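Local coordinates for protein sialidase B (Streptococcus pneumoniae serotype 4, PDB 4XJW) that cleaves terminal sialic acid residues from oligosaccharides, glycoproteins and glycolipids as a family 33 exo-alpha-sialidase, at residues G605-A617 and I626-R638. The protein carries 1 engineered substitution. Sequence-based numbering, arbitrary orientation.
Sequences GIDLPSYGYAYSA and IGVLFEKYDSWSR. Engineered in segment 605-617: Gly605 (natural residue Asp).
Tyr615 and Glu631 run alongside each other in the same direction, ring and carboxylate moderately inclined, at the active-site end of an antiparallel beta hairpin, strands 616-620 and 626-631, in the sialidase beta-propeller. Tyr615 is by similarity the nucleophile, and its OH is hydrogen-bonded to Glu503, a predicted active-site residue. Glu631 OE1 accepts Tyr615 N at 3.0 Å, met from above the carboxylate plane, while Tyr615 CB rests 3.3 Å from the same oxygen. With CG anti to the carbonyl carbon (chi1 -68°) and the chain extended beyond it, Glu631 carries OE2 on to a salt bridge with Arg207, so one carboxylate joins the backbone of the probable nucleophile to an arginine that probably binds substrate. An almost straight bond from Glu631 N to Tyr615 O (2.9 Å, 177°) ties the two backbones as well. Ala614 CB lies close against Ser635 OG, which is hydrogen-bonded to Arg581, another arginine that binds substrate by similarity.

On the side of the hairpin that bears Ser616, Phe630 presents one ring face to Tyr613. The planes are 24° apart but slid so far that overlap is slight, and Tyr613 CE2 sits toward the rim, 3.3 Å from Phe630 CD2. Tyr613 OH passes beside Val628 CG1 and is hydrogen-bonded to Ser573 OG, as is Ser616 OG. Ile606 CG2 reaches the far end of the Phe630 ring at CZ.

Lys632 runs extended until it bends at its last torsion, crossing Asp607 at about a right angle. Its NZ donates to a water bound by Gly612 O and forms a salt bridge with Asp607 OD2, 2.8 Å away, at that oxygen's anti lone pair.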
loop_
_atom_site.group_PDB
_atom_site.type_symbol
_atom_site.label_atom_id
_atom_site.label_comp_id
_atom_site.label_asym_id
_atom_site.label_seq_id
_atom_site.Cartn_x
_atom_site.Cartn_y
_atom_site.Cartn_z
ATOM N N GLY A 605 -20.081 -0.472 -4.428
ATOM C CA GLY A 605 -18.994 -1.420 -4.670
ATOM C C GLY A 605 -17.898 -0.781 -5.522
ATOM O O GLY A 605 -18.136 -0.388 -6.661
ATOM N N ILE A 606 -16.695 -0.685 -4.965
ATOM C CA ILE A 606 -15.551 -0.102 -5.676
ATOM C C ILE A 606 -15.197 -0.927 -6.925
ATOM O O ILE A 606 -14.860 -0.390 -7.981
ATOM C CB ILE A 606 -14.336 -0.011 -4.732
ATOM C CG1 ILE A 606 -14.602 0.990 -3.605
ATOM C CG2 ILE A 606 -13.076 0.386 -5.504
ATOM C CD1 ILE A 606 -14.288 2.414 -3.999
ATOM N N ASP A 607 -15.277 -2.246 -6.790
ATOM C CA ASP A 607 -15.055 -3.170 -7.897
ATOM C C ASP A 607 -15.680 -4.492 -7.443
ATOM O O ASP A 607 -16.366 -4.527 -6.416
ATOM C CB ASP A 607 -13.554 -3.309 -8.196
ATOM C CG ASP A 607 -13.266 -3.885 -9.583
ATOM O OD1 ASP A 607 -14.192 -4.416 -10.236
ATOM O OD2 ASP A 607 -12.094 -3.813 -10.028
ATOM N N LEU A 608 -15.439 -5.572 -8.187
ATOM C CA LEU A 608 -16.096 -6.866 -7.953
ATOM C C LEU A 608 -15.875 -7.359 -6.537
ATOM O O LEU A 608 -14.824 -7.105 -5.946
ATOM C CB LEU A 608 -15.565 -7.912 -8.938
ATOM C CG LEU A 608 -15.552 -7.540 -10.416
ATOM C CD1 LEU A 608 -15.205 -8.729 -11.304
ATOM C CD2 LEU A 608 -16.882 -6.912 -10.823
ATOM N N PRO A 609 -16.860 -8.079 -5.978
ATOM C CA PRO A 609 -16.719 -8.640 -4.632
ATOM C C PRO A 609 -15.465 -9.508 -4.476
ATOM O O PRO A 609 -14.917 -9.610 -3.373
ATOM C CB PRO A 609 -17.984 -9.495 -4.484
ATOM C CG PRO A 609 -19.000 -8.786 -5.313
ATOM C CD PRO A 609 -18.234 -8.205 -6.496
ATOM N N SER A 610 -15.010 -10.126 -5.566
ATOM C CA SER A 610 -13.854 -11.016 -5.499
ATOM C C SER A 610 -12.510 -10.319 -5.748
ATOM O O SER A 610 -11.456 -10.937 -5.606
ATOM C CB SER A 610 -14.018 -12.157 -6.498
ATOM O OG SER A 610 -14.092 -11.642 -7.812
ATOM N N TYR A 611 -12.545 -9.047 -6.132
ATOM C CA TYR A 611 -11.306 -8.318 -6.394
ATOM C C TYR A 611 -10.795 -7.630 -5.123
ATOM O O TYR A 611 -11.585 -7.219 -4.260
ATOM C CB TYR A 611 -11.492 -7.327 -7.538
ATOM C CG TYR A 611 -11.457 -7.947 -8.923
ATOM C CD1 TYR A 611 -11.548 -9.321 -9.107
ATOM C CD2 TYR A 611 -11.302 -7.148 -10.053
ATOM C CE1 TYR A 611 -11.503 -9.881 -10.377
ATOM C CE2 TYR A 611 -11.258 -7.696 -11.331
ATOM C CZ TYR A 611 -11.361 -9.077 -11.483
ATOM O OH TYR A 611 -11.315 -9.654 -12.733
ATOM N N GLY A 612 -9.471 -7.541 -4.999
ATOM C CA GLY A 612 -8.824 -7.110 -3.770
ATOM C C GLY A 612 -9.090 -5.679 -3.343
ATOM O O GLY A 612 -9.170 -4.754 -4.161
ATOM N N TYR A 613 -9.228 -5.493 -2.039
ATOM C CA TYR A 613 -9.363 -4.156 -1.472
ATOM C C TYR A 613 -8.936 -4.225 -0.023
ATOM O O TYR A 613 -9.549 -4.940 0.770
ATOM C CB TYR A 613 -10.821 -3.697 -1.560
ATOM C CG TYR A 613 -11.044 -2.223 -1.270
ATOM C CD1 TYR A 613 -11.230 -1.743 0.030
ATOM C CD2 TYR A 613 -11.109 -1.312 -2.310
ATOM C CE1 TYR A 613 -11.464 -0.363 0.274
ATOM C CE2 TYR A 613 -11.337 0.041 -2.089
ATOM C CZ TYR A 613 -11.504 0.510 -0.800
ATOM O OH TYR A 613 -11.727 1.864 -0.643
ATOM N N ALA A 614 -7.868 -3.519 0.332
ATOM C CA ALA A 614 -7.322 -3.630 1.674
ATOM C C ALA A 614 -7.327 -2.288 2.397
ATOM O O ALA A 614 -8.394 -1.729 2.610
ATOM C CB ALA A 614 -5.934 -4.305 1.661
ATOM N N TYR A 615 -6.165 -1.779 2.793
ATOM C CA TYR A 615 -6.135 -0.486 3.456
ATOM C C TYR A 615 -6.529 0.609 2.471
ATOM O O TYR A 615 -6.325 0.488 1.251
ATOM C CB TYR A 615 -4.764 -0.168 4.059
ATOM C CG TYR A 615 -4.429 -0.883 5.344
ATOM C CD1 TYR A 615 -4.809 -2.203 5.561
ATOM C CD2 TYR A 615 -3.684 -0.254 6.329
ATOM C CE1 TYR A 615 -4.465 -2.857 6.739
ATOM C CE2 TYR A 615 -3.342 -0.902 7.499
ATOM C CZ TYR A 615 -3.721 -2.205 7.687
ATOM O OH TYR A 615 -3.372 -2.864 8.852
ATOM N N SER A 616 -7.100 1.676 3.012
ATOM C CA SER A 616 -7.646 2.716 2.169
ATOM C C SER A 616 -7.604 4.084 2.811
ATOM O O SER A 616 -7.521 4.245 4.030
ATOM C CB SER A 616 -9.077 2.362 1.773
ATOM O OG SER A 616 -9.939 2.463 2.901
ATOM N N ALA A 617 -7.667 5.086 1.937
ATOM C CA ALA A 617 -7.717 6.479 2.333
ATOM C C ALA A 617 -8.844 7.154 1.563
ATOM O O ALA A 617 -8.970 6.977 0.338
ATOM C CB ALA A 617 -6.374 7.142 2.036
ATOM N N ILE A 626 -15.233 12.781 -4.121
ATOM C CA ILE A 626 -14.547 11.955 -3.143
ATOM C C ILE A 626 -13.335 11.327 -3.812
ATOM O O ILE A 626 -13.453 10.726 -4.880
ATOM C CB ILE A 626 -15.458 10.831 -2.646
ATOM C CG1 ILE A 626 -16.759 11.383 -2.053
ATOM C CG2 ILE A 626 -14.715 9.974 -1.627
ATOM C CD1 ILE A 626 -16.588 12.289 -0.846
ATOM N N GLY A 627 -12.163 11.505 -3.213
ATOM C CA GLY A 627 -10.972 10.809 -3.669
ATOM C C GLY A 627 -10.699 9.600 -2.792
ATOM O O GLY A 627 -10.835 9.677 -1.564
ATOM N N VAL A 628 -10.338 8.485 -3.426
ATOM C CA VAL A 628 -10.038 7.234 -2.721
ATOM C C VAL A 628 -8.672 6.749 -3.203
ATOM O O VAL A 628 -8.455 6.585 -4.399
ATOM C CB VAL A 628 -11.107 6.148 -2.979
ATOM C CG1 VAL A 628 -10.851 4.932 -2.107
ATOM C CG2 VAL A 628 -12.512 6.684 -2.723
ATOM N N LEU A 629 -7.742 6.579 -2.272
ATOM C CA LEU A 629 -6.444 5.986 -2.557
ATOM C C LEU A 629 -6.393 4.692 -1.755
ATOM O O LEU A 629 -6.494 4.708 -0.531
ATOM C CB LEU A 629 -5.316 6.925 -2.134
ATOM C CG LEU A 629 -3.897 6.446 -2.409
ATOM C CD1 LEU A 629 -3.672 6.312 -3.906
ATOM C CD2 LEU A 629 -2.891 7.416 -1.792
ATOM N N PHE A 630 -6.260 3.570 -2.446
ATOM C CA PHE A 630 -6.433 2.294 -1.756
ATOM C C PHE A 630 -5.541 1.189 -2.293
ATOM O O PHE A 630 -5.095 1.227 -3.454
ATOM C CB PHE A 630 -7.897 1.852 -1.841
ATOM C CG PHE A 630 -8.348 1.499 -3.237
ATOM C CD1 PHE A 630 -8.740 2.492 -4.132
ATOM C CD2 PHE A 630 -8.379 0.170 -3.654
ATOM C CE1 PHE A 630 -9.155 2.171 -5.431
ATOM C CE2 PHE A 630 -8.805 -0.155 -4.939
ATOM C CZ PHE A 630 -9.188 0.835 -5.824
ATOM N N GLU A 631 -5.311 0.189 -1.442
ATOM C CA GLU A 631 -4.578 -0.997 -1.820
ATOM C C GLU A 631 -5.512 -1.920 -2.592
ATOM O O GLU A 631 -6.377 -2.562 -2.002
ATOM C CB GLU A 631 -4.052 -1.683 -0.550
ATOM C CG GLU A 631 -2.968 -0.868 0.183
ATOM C CD GLU A 631 -2.569 -1.467 1.521
ATOM O OE1 GLU A 631 -3.297 -2.343 2.054
ATOM O OE2 GLU A 631 -1.487 -1.089 2.027
ATOM N N LYS A 632 -5.350 -1.990 -3.908
ATOM C CA LYS A 632 -6.195 -2.851 -4.734
ATOM C C LYS A 632 -5.637 -4.277 -4.801
ATOM O O LYS A 632 -5.301 -4.800 -5.869
ATOM C CB LYS A 632 -6.398 -2.279 -6.144
ATOM C CG LYS A 632 -7.578 -2.927 -6.871
ATOM C CD LYS A 632 -7.751 -2.430 -8.289
ATOM C CE LYS A 632 -8.938 -3.114 -8.949
ATOM N NZ LYS A 632 -10.218 -2.582 -8.424
ATOM N N TYR A 633 -5.543 -4.908 -3.642
ATOM C CA TYR A 633 -5.123 -6.303 -3.565
ATOM C C TYR A 633 -5.411 -6.799 -2.178
ATOM O O TYR A 633 -5.766 -6.026 -1.280
ATOM C CB TYR A 633 -3.635 -6.478 -3.920
ATOM C CG TYR A 633 -2.633 -6.171 -2.820
ATOM C CD1 TYR A 633 -2.437 -4.870 -2.356
ATOM C CD2 TYR A 633 -1.884 -7.184 -2.250
ATOM C CE1 TYR A 633 -1.503 -4.598 -1.350
ATOM C CE2 TYR A 633 -0.950 -6.935 -1.264
ATOM C CZ TYR A 633 -0.752 -5.641 -0.816
ATOM O OH TYR A 633 0.184 -5.412 0.176
ATOM N N ASP A 634 -5.290 -8.102 -1.998
ATOM C CA ASP A 634 -5.510 -8.652 -0.681
ATOM C C ASP A 634 -4.189 -8.645 0.084
ATOM O O ASP A 634 -3.326 -9.505 -0.118
ATOM C CB ASP A 634 -6.095 -10.051 -0.786
ATOM C CG ASP A 634 -6.526 -10.588 0.556
ATOM O OD1 ASP A 634 -5.830 -10.305 1.553
ATOM O OD2 ASP A 634 -7.555 -11.295 0.607
ATOM N N SER A 635 -4.031 -7.650 0.948
ATOM C CA SER A 635 -2.764 -7.426 1.641
ATOM C C SER A 635 -2.570 -8.368 2.835
ATOM O O SER A 635 -1.556 -8.288 3.534
ATOM C CB SER A 635 -2.641 -5.956 2.071
ATOM O OG SER A 635 -3.534 -5.670 3.136
ATOM N N TRP A 636 -3.531 -9.259 3.065
ATOM C CA TRP A 636 -3.357 -10.305 4.063
ATOM C C TRP A 636 -2.853 -11.580 3.402
ATOM O O TRP A 636 -2.072 -12.327 3.990
ATOM C CB TRP A 636 -4.672 -10.583 4.796
ATOM C CG TRP A 636 -4.501 -11.455 6.024
ATOM C CD1 TRP A 636 -4.667 -12.807 6.112
ATOM C CD2 TRP A 636 -4.147 -11.007 7.329
ATOM N NE1 TRP A 636 -4.438 -13.226 7.399
ATOM C CE2 TRP A 636 -4.113 -12.139 8.167
ATOM C CE3 TRP A 636 -3.855 -9.758 7.876
ATOM C CZ2 TRP A 636 -3.793 -12.056 9.524
ATOM C CZ3 TRP A 636 -3.538 -9.677 9.224
ATOM C CH2 TRP A 636 -3.509 -10.822 10.034
ATOM N N SER A 637 -3.308 -11.838 2.181
ATOM C CA SER A 637 -3.003 -13.114 1.530
ATOM C C SER A 637 -1.510 -13.354 1.321
ATOM O O SER A 637 -0.805 -12.503 0.798
ATOM C CB SER A 637 -3.709 -13.209 0.176
ATOM O OG SER A 637 -3.228 -14.336 -0.545
ATOM N N ARG A 638 -1.036 -14.542 1.701
ATOM C CA ARG A 638 0.367 -14.897 1.460
ATOM C C ARG A 638 0.634 -15.256 -0.004
ATOM O O ARG A 638 1.767 -15.573 -0.369
ATOM C CB ARG A 638 0.802 -16.054 2.385
ATOM C CG ARG A 638 0.852 -15.701 3.866
ATOM C CD ARG A 638 1.320 -14.279 4.191
ATOM N NE ARG A 638 2.777 -14.134 4.290
ATOM C CZ ARG A 638 3.397 -13.062 4.794
ATOM N NH1 ARG A 638 2.694 -12.032 5.245
ATOM N NH2 ARG A 638 4.725 -13.012 4.848
HETATM O O HOH W 1 -10.982 -3.618 -5.897
#